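Local coordinates for protein titin (Homo sapiens, PDB 5JDD) that probably acts as a giant elastic filament of the muscle sarcomere, here represented by three tandem immunoglobulin domains from its I-band region, at residues Q63-S68 with L86-L91; H92-M97 with E111-H116; E101-K106 with T174-M179; V119-L124 with K143-I148; I195-T200 with S256-Y261. All coordinates share one frame; numbering follows the deposited sequence. Where two conformers were deposited one is given.

Interaction 1: residues Q63-S68 with L86-L91; sequences QNISPS and LFVETL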
# COMPACT_ATOMS: atom_id res chain seq x y z
N GLN A 63 31.48 -3.99 -7.44
CA GLN A 63 30.61 -2.84 -7.56
C GLN A 63 29.24 -3.25 -8.07
O GLN A 63 29.13 -4.12 -8.93
CB GLN A 63 31.26 -1.79 -8.46
CG GLN A 63 32.62 -1.34 -7.93
CD GLN A 63 33.44 -0.56 -8.94
OE1 GLN A 63 33.99 0.49 -8.63
NE2 GLN A 63 33.53 -1.08 -10.16
N ASN A 64 28.20 -2.63 -7.51
CA ASN A 64 26.81 -2.83 -7.96
C ASN A 64 26.44 -4.31 -8.02
O ASN A 64 26.05 -4.82 -9.06
CB ASN A 64 26.60 -2.16 -9.33
CG ASN A 64 25.13 -2.04 -9.71
OD1 ASN A 64 24.23 -2.26 -8.90
ND2 ASN A 64 24.88 -1.69 -10.97
N ILE A 65 26.55 -4.99 -6.88
CA ILE A 65 26.43 -6.45 -6.87
C ILE A 65 25.06 -6.96 -7.29
O ILE A 65 24.03 -6.32 -7.05
CB ILE A 65 26.81 -7.09 -5.51
CG1 ILE A 65 25.89 -6.57 -4.40
CG2 ILE A 65 28.28 -6.83 -5.17
CD1 ILE A 65 26.27 -7.13 -3.03
N SER A 66 25.08 -8.11 -7.95
CA SER A 66 23.85 -8.78 -8.34
C SER A 66 23.80 -10.14 -7.65
O SER A 66 24.81 -10.61 -7.12
CB SER A 66 23.79 -8.95 -9.86
OG SER A 66 24.84 -9.77 -10.33
N PRO A 67 22.62 -10.77 -7.64
CA PRO A 67 22.55 -12.09 -7.01
C PRO A 67 23.55 -13.09 -7.61
O PRO A 67 24.01 -13.99 -6.90
CB PRO A 67 21.11 -12.52 -7.28
CG PRO A 67 20.35 -11.22 -7.29
CD PRO A 67 21.27 -10.24 -7.95
N SER A 68 23.90 -12.93 -8.88
CA SER A 68 24.87 -13.84 -9.50
C SER A 68 26.28 -13.71 -8.91
O SER A 68 27.13 -14.60 -9.10
CB SER A 68 24.90 -13.64 -11.02
OG SER A 68 25.35 -12.35 -11.36
N LEU A 86 30.23 -14.10 -0.14
CA LEU A 86 29.30 -12.98 -0.28
C LEU A 86 27.88 -13.52 -0.26
O LEU A 86 27.54 -14.41 -1.05
CB LEU A 86 29.55 -12.24 -1.60
CG LEU A 86 28.51 -11.17 -1.99
CD1 LEU A 86 28.47 -10.02 -1.00
CD2 LEU A 86 28.78 -10.64 -3.38
N PHE A 87 27.05 -12.99 0.63
CA PHE A 87 25.63 -13.26 0.63
C PHE A 87 24.92 -12.00 0.18
O PHE A 87 25.15 -10.92 0.74
CB PHE A 87 25.17 -13.66 2.03
CG PHE A 87 25.78 -14.94 2.51
CD1 PHE A 87 25.25 -16.16 2.11
CD2 PHE A 87 26.88 -14.94 3.35
CE1 PHE A 87 25.80 -17.36 2.55
CE2 PHE A 87 27.45 -16.13 3.79
CZ PHE A 87 26.90 -17.34 3.38
N VAL A 88 24.09 -12.13 -0.85
CA VAL A 88 23.39 -10.97 -1.41
C VAL A 88 21.95 -10.98 -0.94
O VAL A 88 21.18 -11.87 -1.31
CB VAL A 88 23.43 -11.00 -2.95
CG1 VAL A 88 22.71 -9.78 -3.54
CG2 VAL A 88 24.87 -11.05 -3.46
N GLU A 89 21.58 -10.01 -0.11
CA GLU A 89 20.18 -9.90 0.30
C GLU A 89 19.41 -9.23 -0.83
O GLU A 89 19.90 -8.29 -1.46
CB GLU A 89 20.04 -9.14 1.63
CG GLU A 89 20.64 -9.90 2.82
CD GLU A 89 20.24 -9.35 4.18
OE1 GLU A 89 19.55 -8.31 4.25
OE2 GLU A 89 20.63 -9.96 5.20
N THR A 90 18.22 -9.73 -1.12
CA THR A 90 17.37 -9.12 -2.12
C THR A 90 16.12 -8.59 -1.45
O THR A 90 15.69 -9.11 -0.41
CB THR A 90 16.96 -10.12 -3.21
OG1 THR A 90 16.18 -11.17 -2.61
CG2 THR A 90 18.19 -10.71 -3.88
N LEU A 91 15.53 -7.55 -2.03
CA LEU A 91 14.28 -7.00 -1.51
C LEU A 91 13.15 -7.95 -1.86
O LEU A 91 12.99 -8.33 -3.02
CB LEU A 91 14.00 -5.64 -2.14
CG LEU A 91 15.04 -4.54 -1.92
CD1 LEU A 91 14.64 -3.26 -2.64
CD2 LEU A 91 15.26 -4.26 -0.44
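Ile65 sends its CD1 methyl between two residues of the facing strand, meeting Leu86 CD1 tip to tip at 4.2 Å and lying 4.2 Å from Val88 CG2. CG1 of Ile65 is wedged between its own backbone N and carbonyl carbon (chi1 61°), and with chi2 extended the side chain reaches straight out of the loop. Val88 is the hub on the other side. Its CG1 is anti to the backbone N (chi1 -179°), which splits the two methyls between different neighbours: CG1 approaches Pro67 CA at 4.2 Å, while CG2 slides past the isoleucine and touches Ser66 O at 3.7 Å. Farther toward the linker, Pro67 CG and Thr90 CG2 meet at 4.1 Å, the two side chains crossing at about a right angle. In immunoglobulin terms, residues 63-68 belong to the E-F loop and residues 86-91 to the end of strand G and the start of the linker. Val21 adjoins both Ile65 and Leu86, joining this packing to the interior of the sandwich. No hydrogen bond spans the two segments, so their direct hold on each other rests on the fit of aliphatic groups, with burial, not closeness, increasing from Pro67 and Thr90 to Ile65 and Leu86.

Interaction 2: residues H92-M97 with E111-H116; sequences HITKTM and ECEVSH
The carbonyl of Glu113 serves two consecutive amides, Thr94 N at 2.8 Å and Lys95 N at 3.3 Å from Glu113 O, and both arrive from the same face of the carbonyl plane, each 36° out of it. This is a classic beta bulge: it shifts the antiparallel register of strands A and B by one residue between Ile93 and Lys95. Glu113 N returns a bond to Lys95 O. On the outer face, Lys95 and Glu113 run side by side, and a bend at chi3 (-75°) brings Lys95 NZ to 2.7 Å from Glu113 OE2 in a salt bridge that meets the carboxylate from 46° above its plane. Water 2 joins the other oxygen, Glu113 OE1, to Thr94 OG1. At the linker end, His92 N bonds Ser115 OG at 2.9 Å, and Ser115 CB lies over the centre of the imidazole, 3.4 Å from the His92 ring centroid, a CH-pi contact. His92 ND1 is hydrogen-bonded to Thr90 O, which helps fix the ring's rotation. Toward the core, Ile93 CD1 packs on Val114 CG1 at 4.0 Å, and Met97 CG on Cys112 CB at 3.6 Å. Doubly engaged backbone, ion pair and bridging water together make this edge of the sheet largely polar outside and apolar within, and the opposite charges of Lys95 and Glu113 would probably stabilise each other's ionised forms.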
# COMPACT_ATOMS: atom_id res chain seq x y z
N HIS A 92 12.37 -8.34 -0.86
CA HIS A 92 11.27 -9.26 -1.12
C HIS A 92 10.11 -9.07 -0.17
O HIS A 92 10.24 -8.44 0.88
CB HIS A 92 11.77 -10.72 -1.08
CG HIS A 92 12.36 -11.13 0.24
ND1 HIS A 92 13.68 -10.92 0.56
CD2 HIS A 92 11.81 -11.75 1.31
CE1 HIS A 92 13.92 -11.39 1.77
NE2 HIS A 92 12.80 -11.90 2.25
N ILE A 93 8.97 -9.64 -0.55
CA ILE A 93 7.75 -9.56 0.24
C ILE A 93 7.78 -10.59 1.36
O ILE A 93 8.13 -11.75 1.12
CB ILE A 93 6.53 -9.84 -0.65
CG1 ILE A 93 6.43 -8.82 -1.80
CG2 ILE A 93 5.24 -9.84 0.17
CD1 ILE A 93 6.24 -7.39 -1.34
N THR A 94 7.44 -10.18 2.59
CA THR A 94 7.37 -11.12 3.71
C THR A 94 5.96 -11.35 4.23
O THR A 94 5.72 -12.29 4.98
CB THR A 94 8.24 -10.69 4.90
OG1 THR A 94 7.66 -9.52 5.48
CG2 THR A 94 9.68 -10.39 4.46
N LYS A 95 5.01 -10.49 3.86
CA LYS A 95 3.61 -10.71 4.18
C LYS A 95 2.79 -10.18 3.02
O LYS A 95 2.97 -9.04 2.60
CB LYS A 95 3.21 -10.02 5.49
CG LYS A 95 1.78 -10.33 5.92
CD LYS A 95 1.38 -9.57 7.19
CE LYS A 95 2.01 -10.19 8.43
NZ LYS A 95 1.79 -9.37 9.66
N THR A 96 1.88 -11.01 2.49
CA THR A 96 1.10 -10.62 1.32
C THR A 96 -0.16 -9.86 1.67
O THR A 96 -0.53 -9.70 2.83
CB THR A 96 0.71 -11.85 0.46
OG1 THR A 96 -0.22 -12.66 1.19
CG2 THR A 96 1.93 -12.66 0.09
N MET A 97 -0.81 -9.39 0.61
CA MET A 97 -2.01 -8.57 0.75
C MET A 97 -3.25 -9.39 0.57
O MET A 97 -3.25 -10.42 -0.12
CB MET A 97 -1.96 -7.47 -0.28
CG MET A 97 -0.65 -6.73 -0.21
SD MET A 97 -0.79 -5.13 -0.97
CE MET A 97 -0.80 -5.62 -2.69
N GLU A 111 -2.35 -3.82 2.82
CA GLU A 111 -1.06 -3.75 3.48
C GLU A 111 -0.21 -4.93 3.10
O GLU A 111 -0.70 -6.06 2.99
CB GLU A 111 -1.21 -3.78 5.00
CG GLU A 111 -2.11 -2.76 5.62
CD GLU A 111 -2.46 -3.14 7.04
OE1 GLU A 111 -1.55 -3.62 7.75
OE2 GLU A 111 -3.63 -2.99 7.43
N CYS A 112 1.08 -4.68 2.96
CA CYS A 112 2.04 -5.78 2.88
C CYS A 112 3.23 -5.47 3.76
O CYS A 112 3.38 -4.35 4.26
CB CYS A 112 2.49 -6.02 1.43
SG CYS A 112 3.47 -4.67 0.69
N GLU A 113 4.10 -6.46 3.95
CA GLU A 113 5.34 -6.26 4.69
C GLU A 113 6.47 -6.68 3.78
O GLU A 113 6.33 -7.63 3.01
CB GLU A 113 5.35 -7.02 6.02
CG GLU A 113 4.29 -6.48 7.00
CD GLU A 113 4.14 -7.26 8.30
OE1 GLU A 113 5.04 -8.03 8.69
OE2 GLU A 113 3.08 -7.07 8.95
N VAL A 114 7.57 -5.94 3.86
CA VAL A 114 8.73 -6.18 3.03
C VAL A 114 9.96 -6.53 3.88
O VAL A 114 9.95 -6.37 5.10
CB VAL A 114 9.02 -4.98 2.08
CG1 VAL A 114 7.79 -4.69 1.20
CG2 VAL A 114 9.40 -3.74 2.89
N SER A 115 11.01 -6.98 3.22
CA SER A 115 12.17 -7.57 3.88
C SER A 115 13.12 -6.56 4.53
O SER A 115 13.90 -6.92 5.42
CB SER A 115 12.95 -8.40 2.86
OG SER A 115 13.29 -7.61 1.74
N HIS A 116 13.07 -5.32 4.07
CA HIS A 116 14.04 -4.31 4.49
C HIS A 116 13.40 -2.95 4.74
O HIS A 116 12.36 -2.62 4.17
CB HIS A 116 15.13 -4.16 3.42
CG HIS A 116 15.99 -5.37 3.28
ND1 HIS A 116 15.63 -6.45 2.50
CD2 HIS A 116 17.19 -5.68 3.83
CE1 HIS A 116 16.58 -7.37 2.58
NE2 HIS A 116 17.53 -6.93 3.38
O HOH W 1 9.17 -7.95 7.15
O HOH W 2 6.12 -10.38 7.84
O HOH W 3 -1.49 -8.04 4.64

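Interaction 3: residues E101-K106 with T174-M179; sequences EVPETK and TVTPIM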
# COMPACT_ATOMS: atom_id res chain seq x y z
N GLU A 101 -13.55 -7.06 -0.01
CA GLU A 101 -14.80 -6.48 -0.48
C GLU A 101 -15.16 -5.36 0.47
O GLU A 101 -15.15 -5.55 1.69
CB GLU A 101 -15.93 -7.50 -0.44
CG GLU A 101 -15.79 -8.67 -1.38
CD GLU A 101 -17.07 -9.48 -1.40
OE1 GLU A 101 -17.95 -9.20 -0.55
OE2 GLU A 101 -17.20 -10.38 -2.25
N VAL A 102 -15.48 -4.19 -0.08
CA VAL A 102 -15.76 -3.00 0.71
C VAL A 102 -17.01 -2.33 0.16
O VAL A 102 -17.11 -2.11 -1.05
CB VAL A 102 -14.60 -1.99 0.63
CG1 VAL A 102 -14.92 -0.76 1.45
CG2 VAL A 102 -13.32 -2.61 1.14
N PRO A 103 -17.97 -1.98 1.03
CA PRO A 103 -19.15 -1.28 0.51
C PRO A 103 -18.78 0.08 -0.07
O PRO A 103 -17.91 0.77 0.49
CB PRO A 103 -20.03 -1.09 1.75
CG PRO A 103 -19.60 -2.19 2.67
CD PRO A 103 -18.12 -2.36 2.44
N GLU A 104 -19.45 0.47 -1.15
CA GLU A 104 -19.23 1.79 -1.72
C GLU A 104 -19.40 2.87 -0.66
O GLU A 104 -20.22 2.73 0.26
CB GLU A 104 -20.14 2.04 -2.93
CG GLU A 104 -21.60 1.89 -2.62
CD GLU A 104 -22.51 2.09 -3.83
OE1 GLU A 104 -23.67 1.65 -3.77
OE2 GLU A 104 -22.09 2.70 -4.84
N THR A 105 -18.60 3.93 -0.82
CA THR A 105 -18.46 5.07 0.11
C THR A 105 -17.54 4.81 1.31
O THR A 105 -17.10 5.76 1.97
CB THR A 105 -19.80 5.71 0.60
OG1 THR A 105 -20.36 4.91 1.65
CG2 THR A 105 -20.80 5.88 -0.56
N LYS A 106 -17.24 3.55 1.59
CA LYS A 106 -16.38 3.25 2.73
C LYS A 106 -14.91 3.17 2.32
O LYS A 106 -14.58 3.18 1.14
CB LYS A 106 -16.84 1.98 3.46
CG LYS A 106 -18.25 2.12 4.04
CD LYS A 106 -18.64 0.91 4.88
CE LYS A 106 -17.85 0.86 6.18
NZ LYS A 106 -18.30 -0.30 7.04
N THR A 174 -13.00 -5.38 -4.45
CA THR A 174 -14.33 -5.40 -5.02
C THR A 174 -15.21 -4.46 -4.21
O THR A 174 -15.45 -4.69 -3.04
CB THR A 174 -14.92 -6.82 -4.97
OG1 THR A 174 -14.03 -7.73 -5.63
CG2 THR A 174 -16.28 -6.85 -5.64
N VAL A 175 -15.67 -3.38 -4.84
CA VAL A 175 -16.53 -2.41 -4.17
C VAL A 175 -17.99 -2.83 -4.36
O VAL A 175 -18.47 -2.95 -5.48
CB VAL A 175 -16.29 -1.00 -4.71
CG1 VAL A 175 -17.19 0.01 -3.99
CG2 VAL A 175 -14.84 -0.63 -4.51
N THR A 176 -18.68 -3.07 -3.25
CA THR A 176 -20.00 -3.68 -3.27
C THR A 176 -21.12 -2.64 -3.13
O THR A 176 -20.94 -1.59 -2.51
CB THR A 176 -20.13 -4.76 -2.18
OG1 THR A 176 -19.78 -4.19 -0.92
CG2 THR A 176 -19.20 -5.93 -2.49
N PRO A 177 -22.29 -2.93 -3.72
CA PRO A 177 -23.35 -1.92 -3.79
C PRO A 177 -24.13 -1.78 -2.49
O PRO A 177 -24.48 -2.78 -1.86
CB PRO A 177 -24.26 -2.45 -4.90
CG PRO A 177 -24.06 -3.94 -4.85
CD PRO A 177 -22.60 -4.12 -4.53
N ILE A 178 -24.41 -0.54 -2.09
CA ILE A 178 -25.34 -0.33 -0.99
C ILE A 178 -26.73 -0.77 -1.42
O ILE A 178 -27.16 -0.53 -2.55
CB ILE A 178 -25.36 1.14 -0.54
CG1 ILE A 178 -24.00 1.48 0.08
CG2 ILE A 178 -26.51 1.40 0.46
CD1 ILE A 178 -23.73 2.96 0.16
N MET A 179 -27.43 -1.46 -0.53
CA MET A 179 -28.81 -1.84 -0.79
C MET A 179 -29.72 -1.28 0.28
O MET A 179 -29.35 -1.19 1.46
CB MET A 179 -28.93 -3.35 -0.90
CG MET A 179 -28.07 -3.91 -2.00
SD MET A 179 -28.41 -5.65 -2.29
CE MET A 179 -27.26 -6.00 -3.62
O HOH W 4 -25.92 0.70 -4.78
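Glu104 and Ile178 pack at a slant, with Glu104 CG 3.6 Å from Ile178 CG1, while the carboxylate of the glutamate turns to the backbone: Ile178 N bonds Glu104 OE1 at 2.9 Å, on the anti side and 21° out of the carboxylate plane. A chi1 of 57° sets CG between backbone N and carbonyl carbon, from where the extended chain reaches that amide. Water 4 also donates to OE1 and ties it to Ile178 O. Before this corner, strands A' and G run parallel, the pairing expected of an I-set immunoglobulin domain, with Thr176 N bonded to Val102 O at 2.9 Å and Glu104 N to Thr176 O. On one face of the sheet Glu101 lies alongside Thr174, and Pro103 alongside Thr176, whose OG1 comes within 3.3 Å of Pro103 CA. Facing the other way, Val175 sets its CG1 methyl 3.5 Å from Glu104 CA. Thr105, within the type II turn 103-106, crosses Ile178 at about a right angle; its OG1 also bonds Ser207 N, in the next domain.

Interaction 4: residues V119-L124 with K143-I148; sequences VPSMWL and KLHQLI
Ser121, Trp123 and His145 converge on water 6, which lies 2.7 Å from Ser121 OG, 2.8 Å from His145 ND1 and 3.1 Å from Trp123 NE1. The indole N-H donates to it, and the water sits in the plane of both rings, at the edge of each. A second water links the far side of the imidazole, His145 NE2, to Val119 N. The same edge of the histidine faces the backbone, with His145 CE1 3.1 Å from Val119 O. Waters thus engage both imidazole nitrogens, and His145 CB rests 4.1 Å from Trp123 CZ2. Trp123 is the core tryptophan of strand C, a hallmark of the immunoglobulin sandwich, and here it spans the gap to strand E of the opposing sheet. Leu147 CB stands almost exactly over its six-membered ring, 3.5 Å from the centroid of the Trp123 ring and 3° off the normal, in a CH-pi contact. Leu147 CG is anti to the backbone N (chi1 174°), and the side chain slides past the indole in the opposite direction, bringing CD2 3.8 Å from Trp123 CE3. Phe162 of strand F meets the rings of both Trp123, edge-to-face, and His145, while Met97, in the loop after strand A, touches the indole.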
# COMPACT_ATOMS: atom_id res chain seq x y z
N VAL A 119 12.45 0.75 1.80
CA VAL A 119 11.98 0.39 0.46
C VAL A 119 11.00 1.47 0.04
O VAL A 119 10.07 1.78 0.78
CB VAL A 119 11.27 -0.98 0.46
CG1 VAL A 119 10.61 -1.24 -0.89
CG2 VAL A 119 12.26 -2.09 0.79
N PRO A 120 11.21 2.07 -1.15
CA PRO A 120 10.27 3.12 -1.56
C PRO A 120 8.87 2.58 -1.85
O PRO A 120 8.70 1.45 -2.29
CB PRO A 120 10.89 3.69 -2.83
CG PRO A 120 11.78 2.61 -3.34
CD PRO A 120 12.26 1.82 -2.15
N SER A 121 7.87 3.40 -1.57
CA SER A 121 6.50 3.05 -1.93
C SER A 121 6.33 2.95 -3.43
O SER A 121 6.69 3.86 -4.17
CB SER A 121 5.55 4.13 -1.44
OG SER A 121 5.58 4.24 -0.03
N MET A 122 5.75 1.84 -3.89
CA MET A 122 5.39 1.72 -5.30
C MET A 122 4.11 0.92 -5.44
O MET A 122 4.13 -0.31 -5.33
CB MET A 122 6.51 1.07 -6.11
CG MET A 122 6.21 0.99 -7.61
SD MET A 122 5.86 2.59 -8.39
CE MET A 122 7.43 3.43 -8.19
N TRP A 123 3.01 1.62 -5.69
CA TRP A 123 1.69 1.01 -5.79
C TRP A 123 1.13 1.18 -7.19
O TRP A 123 1.17 2.28 -7.75
CB TRP A 123 0.75 1.68 -4.79
CG TRP A 123 1.06 1.38 -3.36
CD1 TRP A 123 1.84 2.12 -2.51
CD2 TRP A 123 0.60 0.25 -2.61
NE1 TRP A 123 1.89 1.52 -1.27
CE2 TRP A 123 1.13 0.38 -1.30
CE3 TRP A 123 -0.22 -0.83 -2.91
CZ2 TRP A 123 0.87 -0.56 -0.29
CZ3 TRP A 123 -0.49 -1.76 -1.91
CH2 TRP A 123 0.06 -1.62 -0.62
N LEU A 124 0.56 0.11 -7.73
CA LEU A 124 -0.07 0.15 -9.04
C LEU A 124 -1.54 -0.20 -8.93
O LEU A 124 -1.93 -0.98 -8.06
CB LEU A 124 0.58 -0.85 -10.01
CG LEU A 124 2.09 -1.03 -9.97
CD1 LEU A 124 2.50 -2.10 -11.00
CD2 LEU A 124 2.80 0.28 -10.26
N LYS A 143 8.87 -1.57 7.89
CA LYS A 143 8.79 -2.58 6.83
C LYS A 143 7.35 -2.80 6.37
O LYS A 143 7.12 -3.62 5.49
CB LYS A 143 9.40 -3.90 7.30
CG LYS A 143 10.87 -3.82 7.62
CD LYS A 143 11.15 -4.77 8.78
CE LYS A 143 12.20 -5.78 8.44
NZ LYS A 143 12.37 -6.73 9.60
N LEU A 144 6.41 -2.08 6.97
CA LEU A 144 4.99 -2.18 6.60
C LEU A 144 4.62 -1.12 5.58
O LEU A 144 4.92 0.06 5.75
CB LEU A 144 4.10 -2.04 7.85
CG LEU A 144 2.58 -2.05 7.65
CD1 LEU A 144 2.08 -3.44 7.36
CD2 LEU A 144 1.86 -1.49 8.88
N HIS A 145 3.95 -1.54 4.51
CA HIS A 145 3.50 -0.62 3.48
C HIS A 145 2.01 -0.71 3.33
O HIS A 145 1.45 -1.80 3.23
CB HIS A 145 4.19 -0.94 2.15
CG HIS A 145 5.62 -0.53 2.12
ND1 HIS A 145 6.04 0.67 1.59
CD2 HIS A 145 6.73 -1.13 2.62
CE1 HIS A 145 7.35 0.78 1.74
NE2 HIS A 145 7.79 -0.31 2.36
N GLN A 146 1.35 0.45 3.31
CA GLN A 146 -0.10 0.50 3.27
C GLN A 146 -0.63 1.44 2.18
O GLN A 146 -0.06 2.51 1.93
CB GLN A 146 -0.64 0.91 4.64
CG GLN A 146 -2.16 0.90 4.75
CD GLN A 146 -2.63 1.35 6.12
OE1 GLN A 146 -1.97 2.14 6.80
NE2 GLN A 146 -3.79 0.85 6.53
N LEU A 147 -1.73 1.03 1.56
CA LEU A 147 -2.48 1.85 0.62
C LEU A 147 -3.89 1.97 1.16
O LEU A 147 -4.57 0.97 1.37
CB LEU A 147 -2.52 1.21 -0.77
CG LEU A 147 -3.40 1.93 -1.81
CD1 LEU A 147 -2.81 3.28 -2.15
CD2 LEU A 147 -3.54 1.10 -3.08
N ILE A 148 -4.31 3.20 1.42
CA ILE A 148 -5.67 3.46 1.90
C ILE A 148 -6.45 4.17 0.81
O ILE A 148 -6.01 5.19 0.27
CB ILE A 148 -5.64 4.29 3.18
CG1 ILE A 148 -4.90 3.52 4.27
CG2 ILE A 148 -7.05 4.62 3.64
CD1 ILE A 148 -4.30 4.40 5.34
O HOH W 5 10.43 -0.56 3.83
O HOH W 6 3.89 2.31 0.94

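Interaction 5: residues I195-T200 with S256-Y261; sequences ITFEVT and STATLY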
# COMPACT_ATOMS: atom_id res chain seq x y z
N ILE A 195 -42.54 15.26 11.51
CA ILE A 195 -42.55 14.01 10.75
C ILE A 195 -41.16 13.41 10.69
O ILE A 195 -40.16 14.13 10.85
CB ILE A 195 -43.10 14.21 9.31
CG1 ILE A 195 -42.20 15.13 8.47
CG2 ILE A 195 -44.50 14.80 9.37
CD1 ILE A 195 -41.11 14.40 7.62
N THR A 196 -41.09 12.10 10.46
CA THR A 196 -39.80 11.44 10.32
C THR A 196 -39.80 10.43 9.18
O THR A 196 -40.51 9.41 9.25
CB THR A 196 -39.40 10.71 11.62
OG1 THR A 196 -39.42 11.63 12.72
CG2 THR A 196 -37.99 10.12 11.49
N PHE A 197 -39.02 10.69 8.14
CA PHE A 197 -38.76 9.69 7.10
C PHE A 197 -37.65 8.77 7.60
O PHE A 197 -36.74 9.24 8.28
CB PHE A 197 -38.26 10.36 5.82
CG PHE A 197 -39.35 11.00 4.99
CD1 PHE A 197 -40.23 10.22 4.25
CD2 PHE A 197 -39.47 12.39 4.93
CE1 PHE A 197 -41.22 10.80 3.47
CE2 PHE A 197 -40.46 12.98 4.16
CZ PHE A 197 -41.33 12.19 3.42
N GLU A 198 -37.74 7.48 7.28
CA GLU A 198 -36.72 6.51 7.70
C GLU A 198 -36.41 5.51 6.59
O GLU A 198 -37.31 5.04 5.90
CB GLU A 198 -37.19 5.73 8.93
CG GLU A 198 -37.56 6.56 10.13
CD GLU A 198 -38.04 5.72 11.30
OE1 GLU A 198 -37.18 5.24 12.08
OE2 GLU A 198 -39.27 5.52 11.43
N VAL A 199 -35.12 5.21 6.42
CA VAL A 199 -34.68 4.14 5.53
C VAL A 199 -33.74 3.24 6.28
O VAL A 199 -33.07 3.67 7.22
CB VAL A 199 -33.90 4.63 4.30
CG1 VAL A 199 -34.80 5.27 3.30
CG2 VAL A 199 -32.79 5.59 4.71
N THR A 200 -33.69 1.98 5.89
CA THR A 200 -32.70 1.07 6.45
C THR A 200 -31.85 0.56 5.31
O THR A 200 -32.36 0.27 4.22
CB THR A 200 -33.36 -0.10 7.20
OG1 THR A 200 -34.23 0.43 8.21
CG2 THR A 200 -32.29 -0.97 7.86
N SER A 256 -33.93 5.99 -2.64
CA SER A 256 -35.33 5.73 -2.32
C SER A 256 -36.04 7.07 -2.24
O SER A 256 -35.51 8.01 -1.62
CB SER A 256 -35.45 4.98 -1.00
OG SER A 256 -36.82 4.77 -0.67
N THR A 257 -37.22 7.18 -2.85
CA THR A 257 -37.98 8.44 -2.84
C THR A 257 -39.39 8.21 -2.32
O THR A 257 -39.99 7.16 -2.57
CB THR A 257 -38.03 9.08 -4.25
OG1 THR A 257 -36.70 9.36 -4.71
CG2 THR A 257 -38.81 10.39 -4.23
N ALA A 258 -39.91 9.18 -1.56
CA ALA A 258 -41.30 9.15 -1.13
C ALA A 258 -41.79 10.58 -1.02
O ALA A 258 -41.00 11.51 -1.15
CB ALA A 258 -41.45 8.43 0.19
N THR A 259 -43.08 10.74 -0.80
CA THR A 259 -43.67 12.07 -0.79
C THR A 259 -44.20 12.43 0.59
O THR A 259 -44.79 11.59 1.28
CB THR A 259 -44.81 12.15 -1.81
OG1 THR A 259 -44.28 11.86 -3.12
CG2 THR A 259 -45.45 13.54 -1.83
N LEU A 260 -44.00 13.69 0.99
CA LEU A 260 -44.64 14.25 2.18
C LEU A 260 -45.84 15.06 1.72
O LEU A 260 -45.70 15.99 0.92
CB LEU A 260 -43.68 15.15 2.95
CG LEU A 260 -44.28 15.95 4.12
CD1 LEU A 260 -44.86 15.04 5.19
CD2 LEU A 260 -43.23 16.86 4.73
N TYR A 261 -47.02 14.69 2.21
CA TYR A 261 -48.24 15.46 2.01
C TYR A 261 -48.55 16.22 3.30
O TYR A 261 -48.43 15.67 4.41
CB TYR A 261 -49.41 14.55 1.64
CG TYR A 261 -49.22 13.79 0.35
CD1 TYR A 261 -49.56 14.36 -0.87
CD2 TYR A 261 -48.69 12.51 0.35
CE1 TYR A 261 -49.39 13.67 -2.06
CE2 TYR A 261 -48.50 11.81 -0.84
CZ TYR A 261 -48.86 12.40 -2.03
OH TYR A 261 -48.67 11.70 -3.20
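Aromatic contact comes first: Phe197 points the rim of its ring at the facing strand, with Phe197 CZ 3.8 Å from Leu260 CB and the backbone nitrogen of Leu260 lying in the ring plane. CG of Phe197 is anti to its carbonyl carbon (chi1 -78°), an orientation that drives the ring across the gap, where CE1 also comes 4.1 Å from Ala258 CB. The ring of Tyr247 meets that of Phe197 with the planes turned by about 35°. Aliphatic packing continues the row, since Ile195 CG2 touches Leu260 CD1 at 4.2 Å; with its CG anti to the backbone N (chi1 173°), the leucine carries its branch toward the isoleucine. These residues face one another across the beta sandwich of the third immunoglobulin domain, strand B in one sheet and strand G in the other, their axes 9.4 Å apart at closest approach and 157° between directions. At that spacing side chains bridge these two strands, and no hydrogen bond joins the two segments. Polar groups of strand G are served by other residues: Ser256 OG is hydrogen-bonded to Leu184 N, and Thr259 OG1, on the outward side of the strand, to Asp246 OD1.

In the fold
From the N terminus, interaction 1 closes the stretch from the E-F loop to the end of strand G in the first domain. The linker then leads straight into interaction 2, where a probable hydrogen bond between Glu89 and His116 ties the two domains. Interaction 2 pairs strands A and B of the middle domain; interaction 3 opens within it and closes far along strand G, so the two cross. Interaction 4 falls wholly within the span of interaction 3. Its strand E bonds to strand B of interaction 2 within one sheet, while interaction 4 itself packs strand C of the other sheet on strand E. Interaction 3 ends at the junction with the third domain, whose own sheets interaction 5 joins.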